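Local atomic coordinates of replication initiation and membrane attachment protein (Geobacillus stearothermophilus 10, PDB entry 5WTN), a protein that probably acts in the primosome that starts or restarts bacterial DNA replication, working as a tetramer and linking replication initiation with attachment to the membrane. Residues K6-V11 with F105-R110; L43-T48 with L82-I87; Q218-R223 with L250-I255; E231-L236 with D264-A269. All coordinates share one frame; numbering follows the deposited sequence.

How the interactions relate
From the N terminus, the loop 6-11 is the first partner of interaction 1, which closes a long loop when the chain returns as strand 104-109. Interaction 2 falls wholly within that loop and joins helix 40-55 to helix 74-86; the two contacts meet where Leu109 packs on Tyr46. Together they tie the helices of the N-terminal domain to its sheet. After both have closed, the chain reaches a helical domain on the opposite side of its centre, the centres of interactions 1 and 3 lying about 50 Å apart. There interactions 3 and 4 cross, their segments alternating along the chain, and Leu250 and Val251 of helix 244-254 pack on Leu266 of helix 263-278.

Interaction 1 (K6-V11 with F105-R110); sequences KELIAV and FLYELR
The loop around Glu7 and Leu8 passes the beginning of the strand segment 105-110 at side-chain distance, with Leu8 CA and Phe105 CA 9.5 Å apart and no backbone pairing. The touching is done by one branch of Leu8: its CD1 lies 3.6 Å from Phe105 CE2 and 4.1 Å from Phe105 CZ, approaching the ring at a slant. Leu8 holds CG anti to its backbone N (chi1 178°), which carries the isobutyl group across to the strand. The carbonyl of Glu7 meets the same ring at its edge, near the ring plane, and also accepts a hydrogen bond from Lys103 NZ. The strand pairs in parallel with strand 13-17 and antiparallel with strand 90-95; the latter pair forms a hairpin that follows a group of helices, consistent with the wing of a winged-helix domain. Two residues along the strand, Tyr107 reaches back so that its OH comes within 4.3 Å of Leu8 CD1, while Phe105 CB sits 4.0 Å above one face of the Tyr107 ring, toward the rim. That hydroxyl is hydrogen-bonded to His63 NE2 and Glu7 OE2 to Tyr78 OH, while Glu7 OE1 forms a salt bridge with Arg159 of the second subunit.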
loop_
_atom_site.group_PDB
_atom_site.type_symbol
_atom_site.label_atom_id
_atom_site.label_comp_id
_atom_site.label_asym_id
_atom_site.label_seq_id
_atom_site.Cartn_x
_atom_site.Cartn_y
_atom_site.Cartn_z
ATOM N N LYS A 6 -33.544 3.660 -18.885
ATOM C CA LYS A 6 -34.701 3.170 -18.148
ATOM C C LYS A 6 -34.466 3.286 -16.627
ATOM O O LYS A 6 -35.405 3.370 -15.849
ATOM C CB LYS A 6 -34.973 1.723 -18.579
ATOM C CG LYS A 6 -36.323 1.156 -18.171
ATOM C CD LYS A 6 -37.475 1.665 -19.013
ATOM C CE LYS A 6 -38.782 1.625 -18.228
ATOM N NZ LYS A 6 -38.798 2.664 -17.151
ATOM N N GLU A 7 -33.195 3.333 -16.236
ATOM C CA GLU A 7 -32.830 3.440 -14.827
ATOM C C GLU A 7 -31.892 4.612 -14.515
ATOM O O GLU A 7 -32.137 5.374 -13.581
ATOM C CB GLU A 7 -32.206 2.130 -14.339
ATOM C CG GLU A 7 -33.217 1.095 -13.873
ATOM C CD GLU A 7 -32.689 -0.322 -13.974
ATOM O OE1 GLU A 7 -33.502 -1.246 -14.191
ATOM O OE2 GLU A 7 -31.462 -0.512 -13.837
ATOM N N LEU A 8 -30.818 4.747 -15.289
ATOM C CA LEU A 8 -29.799 5.746 -15.011
ATOM C C LEU A 8 -29.702 6.831 -16.092
ATOM O O LEU A 8 -29.528 6.536 -17.284
ATOM C CB LEU A 8 -28.443 5.030 -14.888
ATOM C CG LEU A 8 -27.170 5.812 -14.632
ATOM C CD1 LEU A 8 -27.179 6.264 -13.210
ATOM C CD2 LEU A 8 -25.986 4.923 -14.931
ATOM N N ILE A 9 -29.782 8.092 -15.677
ATOM C CA ILE A 9 -29.539 9.216 -16.593
ATOM C C ILE A 9 -28.426 10.118 -16.048
ATOM O O ILE A 9 -28.126 10.080 -14.858
ATOM C CB ILE A 9 -30.818 10.041 -16.868
ATOM C CG1 ILE A 9 -31.354 10.671 -15.584
ATOM C CG2 ILE A 9 -31.883 9.183 -17.481
ATOM C CD1 ILE A 9 -32.599 11.475 -15.785
ATOM N N ALA A 10 -27.815 10.926 -16.911
ATOM C CA ALA A 10 -26.618 11.689 -16.541
ATOM C C ALA A 10 -26.777 12.616 -15.341
ATOM O O ALA A 10 -25.796 12.902 -14.657
ATOM C CB ALA A 10 -26.083 12.462 -17.726
ATOM N N VAL A 11 -27.990 13.094 -15.082
ATOM C CA VAL A 11 -28.166 14.065 -14.008
ATOM C C VAL A 11 -28.493 13.390 -12.700
ATOM O O VAL A 11 -28.692 14.074 -11.684
ATOM C CB VAL A 11 -29.259 15.141 -14.312
ATOM C CG1 VAL A 11 -28.796 16.090 -15.406
ATOM C CG2 VAL A 11 -30.619 14.495 -14.628
ATOM N N PHE A 105 -28.134 7.709 -5.997
ATOM C CA PHE A 105 -27.555 6.375 -5.800
ATOM C C PHE A 105 -26.509 6.323 -4.695
ATOM O O PHE A 105 -25.741 7.267 -4.516
ATOM C CB PHE A 105 -26.895 5.888 -7.083
ATOM C CG PHE A 105 -27.859 5.616 -8.169
ATOM C CD1 PHE A 105 -28.510 4.403 -8.236
ATOM C CD2 PHE A 105 -28.145 6.585 -9.121
ATOM C CE1 PHE A 105 -29.417 4.139 -9.244
ATOM C CE2 PHE A 105 -29.061 6.332 -10.133
ATOM C CZ PHE A 105 -29.697 5.105 -10.192
ATOM N N LEU A 106 -26.481 5.217 -3.961
ATOM C CA LEU A 106 -25.389 4.941 -3.042
ATOM C C LEU A 106 -24.580 3.792 -3.631
ATOM O O LEU A 106 -25.087 2.690 -3.804
ATOM C CB LEU A 106 -25.947 4.550 -1.678
ATOM C CG LEU A 106 -25.163 4.977 -0.436
ATOM C CD1 LEU A 106 -25.986 4.756 0.822
ATOM C CD2 LEU A 106 -23.847 4.229 -0.375
ATOM N N TYR A 107 -23.328 4.056 -3.968
ATOM C CA TYR A 107 -22.457 3.011 -4.481
ATOM C C TYR A 107 -21.576 2.527 -3.361
ATOM O O TYR A 107 -20.655 3.222 -2.942
ATOM C CB TYR A 107 -21.587 3.566 -5.598
ATOM C CG TYR A 107 -22.361 3.829 -6.852
ATOM C CD1 TYR A 107 -23.367 2.966 -7.257
ATOM C CD2 TYR A 107 -22.117 4.949 -7.621
ATOM C CE1 TYR A 107 -24.102 3.198 -8.412
ATOM C CE2 TYR A 107 -22.849 5.196 -8.781
ATOM C CZ TYR A 107 -23.843 4.317 -9.172
ATOM O OH TYR A 107 -24.575 4.548 -10.317
ATOM N N GLU A 108 -21.857 1.324 -2.880
ATOM C CA GLU A 108 -21.142 0.780 -1.722
ATOM C C GLU A 108 -20.088 -0.223 -2.200
ATOM O O GLU A 108 -20.399 -1.323 -2.658
ATOM C CB GLU A 108 -22.151 0.178 -0.726
ATOM C CG GLU A 108 -21.627 -0.838 0.275
ATOM C CD GLU A 108 -20.866 -0.212 1.439
ATOM O OE1 GLU A 108 -20.794 1.040 1.516
ATOM O OE2 GLU A 108 -20.335 -0.977 2.279
ATOM N N LEU A 109 -18.829 0.176 -2.112
ATOM C CA LEU A 109 -17.760 -0.667 -2.632
ATOM C C LEU A 109 -17.457 -1.858 -1.742
ATOM O O LEU A 109 -17.351 -1.739 -0.523
ATOM C CB LEU A 109 -16.491 0.145 -2.806
ATOM C CG LEU A 109 -16.352 0.878 -4.120
ATOM C CD1 LEU A 109 -15.048 1.590 -4.088
ATOM C CD2 LEU A 109 -16.351 -0.122 -5.261
ATOM N N ARG A 110 -17.284 -3.013 -2.355
ATOM C CA ARG A 110 -16.914 -4.200 -1.604
ATOM C C ARG A 110 -15.537 -4.684 -2.043
ATOM O O ARG A 110 -15.174 -4.610 -3.212
ATOM C CB ARG A 110 -17.972 -5.261 -1.818
ATOM C CG ARG A 110 -19.374 -4.779 -1.448
ATOM C CD ARG A 110 -20.333 -5.948 -1.348
ATOM N NE ARG A 110 -19.731 -7.027 -0.561
ATOM C CZ ARG A 110 -20.068 -7.332 0.690
ATOM N NH1 ARG A 110 -21.050 -6.675 1.313
ATOM N NH2 ARG A 110 -19.425 -8.314 1.310
#

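Interaction 2 (L43-T48 with L82-I87); sequences LALYMT and LKLEGI
Leu84 sets its CD1 methyl against the root of the Tyr46 side chain, 3.7 Å from Tyr46 CB and 3.9 Å from Tyr46 CA. The same methyl lies in the plane of the phenol ring, at its edge, 3.9 Å from Tyr46 CD1, so the ring meets the leucine with its rim. Tyr46 turns CG anti to the backbone N (chi1 -176°), which leans the ring outward from the helix and lets one methyl touch CA, CB and ring together. Leu45 adds its branch point: Leu45 CG is 4.3 Å from Leu84 CD1. The phenol OH lies too close to Arg110 O for a firm bond. Further along helix 40-55, Thr48 OG1 bonds to Ala44 O at 3.1 Å, from 43° above the carbonyl plane; this oxygen also receives the backbone Thr48 N. Thr48 OG1 is bonded as well to Gln35 of the third subunit, while on helix 74-86 Glu85 OE1 takes the backbone N of Arg159 of the second subunit. Ile38 of helix 24-38 flanks Leu84. The wholly apolar seam between two helices that precede a beta hairpin is consistent with the helical core of a winged-helix domain.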
loop_
_atom_site.group_PDB
_atom_site.type_symbol
_atom_site.label_atom_id
_atom_site.label_comp_id
_atom_site.label_asym_id
_atom_site.label_seq_id
_atom_site.Cartn_x
_atom_site.Cartn_y
_atom_site.Cartn_z
ATOM N N LEU A 43 -13.004 -3.356 -14.611
ATOM C CA LEU A 43 -11.899 -3.125 -13.693
ATOM C C LEU A 43 -11.658 -1.630 -13.496
ATOM O O LEU A 43 -11.476 -1.163 -12.351
ATOM C CB LEU A 43 -10.618 -3.821 -14.161
ATOM C CG LEU A 43 -9.400 -3.652 -13.229
ATOM C CD1 LEU A 43 -9.504 -4.546 -12.007
ATOM C CD2 LEU A 43 -8.086 -3.892 -13.932
ATOM N N ALA A 44 -11.669 -0.873 -14.592
ATOM C CA ALA A 44 -11.415 0.559 -14.471
ATOM C C ALA A 44 -12.521 1.260 -13.686
ATOM O O ALA A 44 -12.231 2.133 -12.869
ATOM C CB ALA A 44 -11.224 1.192 -15.793
ATOM N N LEU A 45 -13.777 0.893 -13.920
ATOM C CA LEU A 45 -14.847 1.497 -13.158
ATOM C C LEU A 45 -14.659 1.249 -11.657
ATOM O O LEU A 45 -14.987 2.103 -10.826
ATOM C CB LEU A 45 -16.195 0.953 -13.613
ATOM C CG LEU A 45 -17.443 1.398 -12.845
ATOM C CD1 LEU A 45 -17.599 2.899 -12.822
ATOM C CD2 LEU A 45 -18.656 0.773 -13.450
ATOM N N TYR A 46 -14.148 0.072 -11.310
ATOM C CA TYR A 46 -13.988 -0.278 -9.917
ATOM C C TYR A 46 -12.853 0.567 -9.339
ATOM O O TYR A 46 -12.940 1.075 -8.217
ATOM C CB TYR A 46 -13.701 -1.774 -9.781
ATOM C CG TYR A 46 -13.613 -2.254 -8.351
ATOM C CD1 TYR A 46 -14.749 -2.645 -7.666
ATOM C CD2 TYR A 46 -12.397 -2.312 -7.683
ATOM C CE1 TYR A 46 -14.687 -3.082 -6.351
ATOM C CE2 TYR A 46 -12.321 -2.746 -6.350
ATOM C CZ TYR A 46 -13.471 -3.139 -5.694
ATOM O OH TYR A 46 -13.433 -3.579 -4.381
ATOM N N MET A 47 -11.795 0.730 -10.127
ATOM C CA MET A 47 -10.676 1.579 -9.741
ATOM C C MET A 47 -11.156 3.014 -9.550
ATOM O O MET A 47 -10.862 3.646 -8.535
ATOM C CB MET A 47 -9.572 1.527 -10.797
ATOM C CG MET A 47 -8.910 0.166 -10.937
ATOM S SD MET A 47 -8.011 -0.327 -9.454
ATOM C CE MET A 47 -9.309 -1.143 -8.527
ATOM N N THR A 48 -11.898 3.521 -10.530
ATOM C CA THR A 48 -12.462 4.849 -10.441
ATOM C C THR A 48 -13.377 5.005 -9.204
ATOM O O THR A 48 -13.279 5.995 -8.476
ATOM C CB THR A 48 -13.143 5.256 -11.775
ATOM O OG1 THR A 48 -12.171 5.207 -12.832
ATOM C CG2 THR A 48 -13.715 6.652 -11.693
ATOM N N LEU A 82 -23.097 -3.096 -13.589
ATOM C CA LEU A 82 -23.923 -4.244 -13.300
ATOM C C LEU A 82 -23.081 -5.524 -13.188
ATOM O O LEU A 82 -23.403 -6.425 -12.425
ATOM C CB LEU A 82 -25.009 -4.378 -14.382
ATOM C CG LEU A 82 -26.433 -3.910 -14.100
ATOM C CD1 LEU A 82 -26.461 -2.504 -13.544
ATOM C CD2 LEU A 82 -27.213 -3.999 -15.390
ATOM N N LYS A 83 -22.000 -5.594 -13.953
ATOM C CA LYS A 83 -21.073 -6.697 -13.811
ATOM C C LYS A 83 -20.453 -6.674 -12.430
ATOM O O LYS A 83 -20.342 -7.699 -11.789
ATOM C CB LYS A 83 -19.994 -6.639 -14.871
ATOM C CG LYS A 83 -20.546 -6.857 -16.236
ATOM C CD LYS A 83 -19.434 -7.031 -17.225
ATOM C CE LYS A 83 -19.962 -7.032 -18.633
ATOM N NZ LYS A 83 -18.836 -7.339 -19.541
ATOM N N LEU A 84 -20.072 -5.490 -11.971
ATOM C CA LEU A 84 -19.531 -5.358 -10.630
ATOM C C LEU A 84 -20.557 -5.777 -9.598
ATOM O O LEU A 84 -20.197 -6.394 -8.612
ATOM C CB LEU A 84 -19.016 -3.943 -10.353
ATOM C CG LEU A 84 -17.809 -3.509 -11.172
ATOM C CD1 LEU A 84 -17.237 -2.253 -10.616
ATOM C CD2 LEU A 84 -16.751 -4.573 -11.209
ATOM N N GLU A 85 -21.828 -5.477 -9.839
ATOM C CA GLU A 85 -22.887 -5.846 -8.901
ATOM C C GLU A 85 -23.066 -7.362 -8.770
ATOM O O GLU A 85 -23.036 -7.906 -7.666
ATOM C CB GLU A 85 -24.211 -5.197 -9.310
ATOM C CG GLU A 85 -24.297 -3.712 -9.001
ATOM C CD GLU A 85 -25.668 -3.134 -9.288
ATOM O OE1 GLU A 85 -26.657 -3.894 -9.237
ATOM O OE2 GLU A 85 -25.757 -1.920 -9.568
ATOM N N GLY A 86 -23.257 -8.032 -9.902
ATOM C CA GLY A 86 -23.520 -9.447 -9.933
ATOM C C GLY A 86 -22.377 -10.242 -9.373
ATOM O O GLY A 86 -22.600 -11.248 -8.699
ATOM N N ILE A 87 -21.153 -9.782 -9.601
ATOM C CA ILE A 87 -19.999 -10.538 -9.136
ATOM C C ILE A 87 -19.617 -10.246 -7.671
ATOM O O ILE A 87 -18.655 -10.803 -7.156
ATOM C CB ILE A 87 -18.784 -10.431 -10.089
ATOM C CG1 ILE A 87 -17.959 -11.725 -10.017
ATOM C CG2 ILE A 87 -17.913 -9.237 -9.746
ATOM C CD1 ILE A 87 -17.346 -12.118 -11.282
#

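Interaction 3 (Q218-R223 with L250-I255)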
loop_
_atom_site.group_PDB
_atom_site.type_symbol
_atom_site.label_atom_id
_atom_site.label_comp_id
_atom_site.label_asym_id
_atom_site.label_seq_id
_atom_site.Cartn_x
_atom_site.Cartn_y
_atom_site.Cartn_z
ATOM N N GLN A 218 -28.629 -25.085 40.518
ATOM C CA GLN A 218 -29.685 -24.136 40.174
ATOM C C GLN A 218 -30.471 -24.554 38.949
ATOM O O GLN A 218 -31.243 -23.753 38.411
ATOM C CB GLN A 218 -29.135 -22.722 39.976
ATOM C CG GLN A 218 -28.338 -22.186 41.164
ATOM C CD GLN A 218 -29.138 -22.140 42.452
ATOM O OE1 GLN A 218 -30.377 -22.155 42.441
ATOM N NE2 GLN A 218 -28.429 -22.078 43.576
ATOM N N LEU A 219 -30.227 -25.781 38.490
ATOM C CA LEU A 219 -30.957 -26.373 37.367
ATOM C C LEU A 219 -30.668 -25.704 36.037
ATOM O O LEU A 219 -31.516 -25.703 35.141
ATOM C CB LEU A 219 -32.476 -26.380 37.612
ATOM C CG LEU A 219 -33.007 -27.159 38.819
ATOM C CD1 LEU A 219 -32.217 -28.455 39.030
ATOM C CD2 LEU A 219 -33.040 -26.305 40.094
ATOM N N VAL A 220 -29.453 -25.185 35.886
ATOM C CA VAL A 220 -29.009 -24.626 34.612
ATOM C C VAL A 220 -28.198 -25.655 33.826
ATOM O O VAL A 220 -27.068 -25.978 34.192
ATOM C CB VAL A 220 -28.159 -23.359 34.817
ATOM C CG1 VAL A 220 -27.691 -22.814 33.477
ATOM C CG2 VAL A 220 -28.948 -22.308 35.583
ATOM N N PRO A 221 -28.781 -26.160 32.744
ATOM C CA PRO A 221 -28.123 -27.172 31.910
ATOM C C PRO A 221 -26.745 -26.724 31.430
ATOM O O PRO A 221 -26.601 -25.624 30.898
ATOM C CB PRO A 221 -29.073 -27.311 30.721
ATOM C CG PRO A 221 -29.746 -25.985 30.627
ATOM C CD PRO A 221 -29.896 -25.502 32.042
ATOM N N ARG A 222 -25.746 -27.581 31.618
ATOM C CA ARG A 222 -24.381 -27.295 31.173
ATOM C C ARG A 222 -24.355 -26.855 29.697
ATOM O O ARG A 222 -23.531 -26.029 29.293
ATOM C CB ARG A 222 -23.495 -28.527 31.413
ATOM C CG ARG A 222 -22.148 -28.515 30.707
ATOM C CD ARG A 222 -21.097 -27.764 31.509
ATOM N NE ARG A 222 -19.777 -27.748 30.865
ATOM C CZ ARG A 222 -19.456 -27.018 29.792
ATOM N NH1 ARG A 222 -20.358 -26.233 29.206
ATOM N NH2 ARG A 222 -18.223 -27.071 29.294
ATOM N N ARG A 223 -25.305 -27.377 28.924
ATOM C CA ARG A 223 -25.485 -27.018 27.524
ATOM C C ARG A 223 -25.675 -25.516 27.331
ATOM O O ARG A 223 -25.431 -24.997 26.242
ATOM C CB ARG A 223 -26.708 -27.747 26.957
ATOM C CG ARG A 223 -26.817 -29.230 27.343
ATOM C CD ARG A 223 -28.256 -29.740 27.186
ATOM N NE ARG A 223 -28.964 -29.076 26.088
ATOM C CZ ARG A 223 -28.963 -29.488 24.818
ATOM N NH1 ARG A 223 -28.289 -30.580 24.467
ATOM N NH2 ARG A 223 -29.638 -28.806 23.895
ATOM N N LEU A 250 -24.049 -13.218 38.049
ATOM C CA LEU A 250 -24.124 -12.481 36.796
ATOM C C LEU A 250 -24.792 -13.300 35.699
ATOM O O LEU A 250 -25.639 -12.801 34.959
ATOM C CB LEU A 250 -22.727 -12.084 36.341
ATOM C CG LEU A 250 -21.918 -11.268 37.343
ATOM C CD1 LEU A 250 -20.565 -10.899 36.739
ATOM C CD2 LEU A 250 -22.692 -10.024 37.765
ATOM N N VAL A 251 -24.421 -14.565 35.598
ATOM C CA VAL A 251 -24.999 -15.402 34.565
ATOM C C VAL A 251 -26.485 -15.555 34.860
ATOM O O VAL A 251 -27.322 -15.301 34.000
ATOM C CB VAL A 251 -24.259 -16.754 34.446
ATOM C CG1 VAL A 251 -25.062 -17.747 33.630
ATOM C CG2 VAL A 251 -22.905 -16.529 33.814
ATOM N N LEU A 252 -26.801 -15.905 36.099
ATOM C CA LEU A 252 -28.180 -16.078 36.526
ATOM C C LEU A 252 -29.036 -14.799 36.397
ATOM O O LEU A 252 -30.250 -14.875 36.342
ATOM C CB LEU A 252 -28.222 -16.606 37.961
ATOM C CG LEU A 252 -27.789 -18.064 38.162
ATOM C CD1 LEU A 252 -27.787 -18.455 39.630
ATOM C CD2 LEU A 252 -28.686 -18.999 37.380
ATOM N N GLY A 253 -28.415 -13.632 36.336
ATOM C CA GLY A 253 -29.185 -12.419 36.226
ATOM C C GLY A 253 -29.570 -12.122 34.794
ATOM O O GLY A 253 -30.585 -11.476 34.539
ATOM N N VAL A 254 -28.729 -12.543 33.859
ATOM C CA VAL A 254 -28.960 -12.284 32.440
ATOM C C VAL A 254 -29.521 -13.459 31.618
ATOM O O VAL A 254 -29.676 -13.357 30.398
ATOM C CB VAL A 254 -27.700 -11.720 31.810
ATOM C CG1 VAL A 254 -27.182 -10.596 32.679
ATOM C CG2 VAL A 254 -26.642 -12.805 31.697
ATOM N N ILE A 255 -29.803 -14.584 32.265
ATOM C CA ILE A 255 -30.211 -15.780 31.525
ATOM C C ILE A 255 -31.702 -15.846 31.153
ATOM O O ILE A 255 -32.575 -15.582 31.983
ATOM C CB ILE A 255 -29.754 -17.075 32.250
ATOM C CG1 ILE A 255 -29.993 -18.312 31.383
ATOM C CG2 ILE A 255 -30.437 -17.225 33.585
ATOM C CD1 ILE A 255 -29.427 -19.585 31.987
#
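A Schellman motif ends helix 208-217, and the residues that leave it turn toward the C-terminal part of helix 244-254. Leu219 is the C-prime residue of the motif, with a positive phi of 68°; the backbone N of Val220 reaches back to Leu215 O, and that of Leu219 to Ser216 O. Gln218 and Val220, on the two sides of Leu219 in sequence, both point at segment 250-255, in a helical region consistent with a DnaB/DnaD-type helical (DDBH2) domain. Val220 is buried and uses both methyls. Its CG2 lies 3.8 Å from Leu252 CD2, the two side chains meeting at a slant. Its CG1, anti to the backbone N (chi1 179°), meets Ile255 CD1 at 4.0 Å, and these two side chains run past each other in opposite directions. The ethyl arm of Ile255 is fully extended, with CG1 anti to the backbone N and CD1 reaching furthest, which is how that methyl reaches across to Val220. Val220 also rests on Leu215, and Ile255 on Ile261, so the apolar patch continues beyond the two segments. Leu252 divides its two branches between partners: while CD2 serves Val220, CD1 touches the aliphatic part of Gln218, whose side chain crosses the leucine at about a right angle, Gln218 CG standing 4.1 Å from Leu252 CD1.

Interaction 4 (E231-L236 with D264-A269)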
loop_
_atom_site.group_PDB
_atom_site.type_symbol
_atom_site.label_atom_id
_atom_site.label_comp_id
_atom_site.label_asym_id
_atom_site.label_seq_id
_atom_site.Cartn_x
_atom_site.Cartn_y
_atom_site.Cartn_z
ATOM N N GLU A 231 -15.934 -18.808 26.316
ATOM C CA GLU A 231 -14.858 -17.926 25.902
ATOM C C GLU A 231 -15.078 -16.550 26.531
ATOM O O GLU A 231 -14.142 -15.921 27.018
ATOM C CB GLU A 231 -14.828 -17.844 24.370
ATOM C CG GLU A 231 -13.737 -16.961 23.763
ATOM C CD GLU A 231 -13.885 -16.807 22.240
ATOM O OE1 GLU A 231 -13.276 -15.866 21.668
ATOM O OE2 GLU A 231 -14.606 -17.627 21.613
ATOM N N ALA A 232 -16.329 -16.099 26.551
ATOM C CA ALA A 232 -16.655 -14.768 27.046
ATOM C C ALA A 232 -16.466 -14.690 28.551
ATOM O O ALA A 232 -15.942 -13.705 29.087
ATOM C CB ALA A 232 -18.074 -14.425 26.684
ATOM N N ILE A 233 -16.915 -15.735 29.232
ATOM C CA ILE A 233 -16.760 -15.839 30.672
ATOM C C ILE A 233 -15.293 -15.713 31.057
ATOM O O ILE A 233 -14.947 -14.912 31.922
ATOM C CB ILE A 233 -17.329 -17.169 31.176
ATOM C CG1 ILE A 233 -18.861 -17.110 31.182
ATOM C CG2 ILE A 233 -16.764 -17.519 32.546
ATOM C CD1 ILE A 233 -19.516 -18.343 31.749
ATOM N N LYS A 234 -14.450 -16.495 30.385
ATOM C CA LYS A 234 -13.008 -16.472 30.572
ATOM C C LYS A 234 -12.452 -15.053 30.515
ATOM O O LYS A 234 -11.714 -14.637 31.399
ATOM C CB LYS A 234 -12.338 -17.331 29.492
ATOM C CG LYS A 234 -11.839 -18.695 29.956
ATOM C CD LYS A 234 -11.614 -19.651 28.770
ATOM C CE LYS A 234 -10.457 -19.224 27.865
ATOM N NZ LYS A 234 -10.518 -19.819 26.474
ATOM N N LYS A 235 -12.814 -14.305 29.479
ATOM C CA LYS A 235 -12.249 -12.974 29.287
ATOM C C LYS A 235 -12.738 -12.056 30.377
ATOM O O LYS A 235 -11.991 -11.212 30.865
ATOM C CB LYS A 235 -12.622 -12.400 27.921
ATOM C CG LYS A 235 -12.364 -13.330 26.755
ATOM C CD LYS A 235 -12.182 -12.537 25.468
ATOM C CE LYS A 235 -11.905 -13.440 24.268
ATOM N NZ LYS A 235 -12.115 -12.694 22.992
ATOM N N LEU A 236 -14.000 -12.222 30.756
ATOM C CA LEU A 236 -14.593 -11.363 31.768
ATOM C C LEU A 236 -13.937 -11.606 33.131
ATOM O O LEU A 236 -13.535 -10.665 33.829
ATOM C CB LEU A 236 -16.093 -11.594 31.813
ATOM C CG LEU A 236 -16.770 -10.977 30.590
ATOM C CD1 LEU A 236 -18.250 -11.354 30.516
ATOM C CD2 LEU A 236 -16.584 -9.465 30.617
ATOM N N ASP A 264 -23.685 -9.933 25.370
ATOM C CA ASP A 264 -23.779 -8.479 25.501
ATOM C C ASP A 264 -24.264 -8.092 26.901
ATOM O O ASP A 264 -23.646 -7.267 27.565
ATOM C CB ASP A 264 -24.697 -7.898 24.416
ATOM C CG ASP A 264 -23.928 -7.399 23.183
ATOM O OD1 ASP A 264 -22.808 -7.899 22.905
ATOM O OD2 ASP A 264 -24.458 -6.495 22.490
ATOM N N ALA A 265 -25.343 -8.725 27.356
ATOM C CA ALA A 265 -25.907 -8.469 28.685
ATOM C C ALA A 265 -24.983 -8.915 29.823
ATOM O O ALA A 265 -24.874 -8.232 30.847
ATOM C CB ALA A 265 -27.241 -9.144 28.816
ATOM N N LEU A 266 -24.337 -10.068 29.646
ATOM C CA LEU A 266 -23.329 -10.545 30.586
ATOM C C LEU A 266 -22.175 -9.554 30.711
ATOM O O LEU A 266 -21.753 -9.235 31.814
ATOM C CB LEU A 266 -22.794 -11.900 30.136
ATOM C CG LEU A 266 -21.786 -12.572 31.066
ATOM C CD1 LEU A 266 -22.404 -12.858 32.413
ATOM C CD2 LEU A 266 -21.285 -13.854 30.467
ATOM N N ARG A 267 -21.677 -9.067 29.575
ATOM C CA ARG A 267 -20.611 -8.069 29.560
ATOM C C ARG A 267 -20.966 -6.839 30.387
ATOM O O ARG A 267 -20.143 -6.357 31.162
ATOM C CB ARG A 267 -20.234 -7.664 28.118
ATOM C CG ARG A 267 -19.440 -8.740 27.341
ATOM C CD ARG A 267 -19.038 -8.326 25.907
ATOM N NE ARG A 267 -18.230 -7.097 25.831
ATOM C CZ ARG A 267 -17.667 -6.640 24.707
ATOM N NH1 ARG A 267 -17.811 -7.325 23.575
ATOM N NH2 ARG A 267 -16.950 -5.509 24.710
ATOM N N ARG A 268 -22.192 -6.344 30.235
ATOM C CA ARG A 268 -22.650 -5.194 31.011
ATOM C C ARG A 268 -22.660 -5.480 32.504
ATOM O O ARG A 268 -22.163 -4.686 33.289
ATOM C CB ARG A 268 -24.050 -4.764 30.575
ATOM C CG ARG A 268 -24.126 -4.331 29.118
ATOM C CD ARG A 268 -25.387 -3.525 28.800
ATOM N NE ARG A 268 -25.633 -3.536 27.359
ATOM C CZ ARG A 268 -26.461 -4.384 26.755
ATOM N NH1 ARG A 268 -27.144 -5.273 27.476
ATOM N NH2 ARG A 268 -26.617 -4.341 25.433
ATOM N N ALA A 269 -23.242 -6.614 32.882
ATOM C CA ALA A 269 -23.314 -7.031 34.273
ATOM C C ALA A 269 -21.924 -7.071 34.888
ATOM O O ALA A 269 -21.714 -6.595 36.007
ATOM C CB ALA A 269 -23.954 -8.392 34.367
#
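Ile233 and Leu236 meet Leu266 across two helical segments that run in nearly the same direction, their axes 10.8 Å apart at closest approach and inclined by 15° (signed crossing angle -15°). At the start of the first segment, Glu231 lies on the outer flank, where its OE1 forms a long salt bridge of 3.6 Å with Lys235 NZ, one turn on. Ala232 packs on Ile263 at the start of helix 263-278, and Ile233, next in line, is shared with Phe208 and Phe211 of helix 208-217. Toward the second segment, Ile233 CG1 is 4.1 Å from Leu266 CD2. Lys235 NZ also forms a salt bridge with Asp121 of the second subunit, whose Arg120 carbonyl O accepts a bond from Arg267 NH1. Leu236 makes the fullest contact. Its CD1 lies 3.8 Å from Leu266 CG and 3.9 Å from Leu266 CD2, and the same methyl stands over the backbone of the next residue, 4.2 Å from Arg267 CA. The aliphatic start of Arg267 borders Leu236. Leu266 has CG anti to its backbone N (chi1 -176°), which puts CG and CD2 against Ile233 and Leu236, while CD1 turns to Leu250 and Val251. Met247 of helix 244-254 touches both Leu236 and Leu266, closing the arrangement as the apolar core of a helical bundle, consistent with a DnaB/DnaD-type helical (DDBH2) domain.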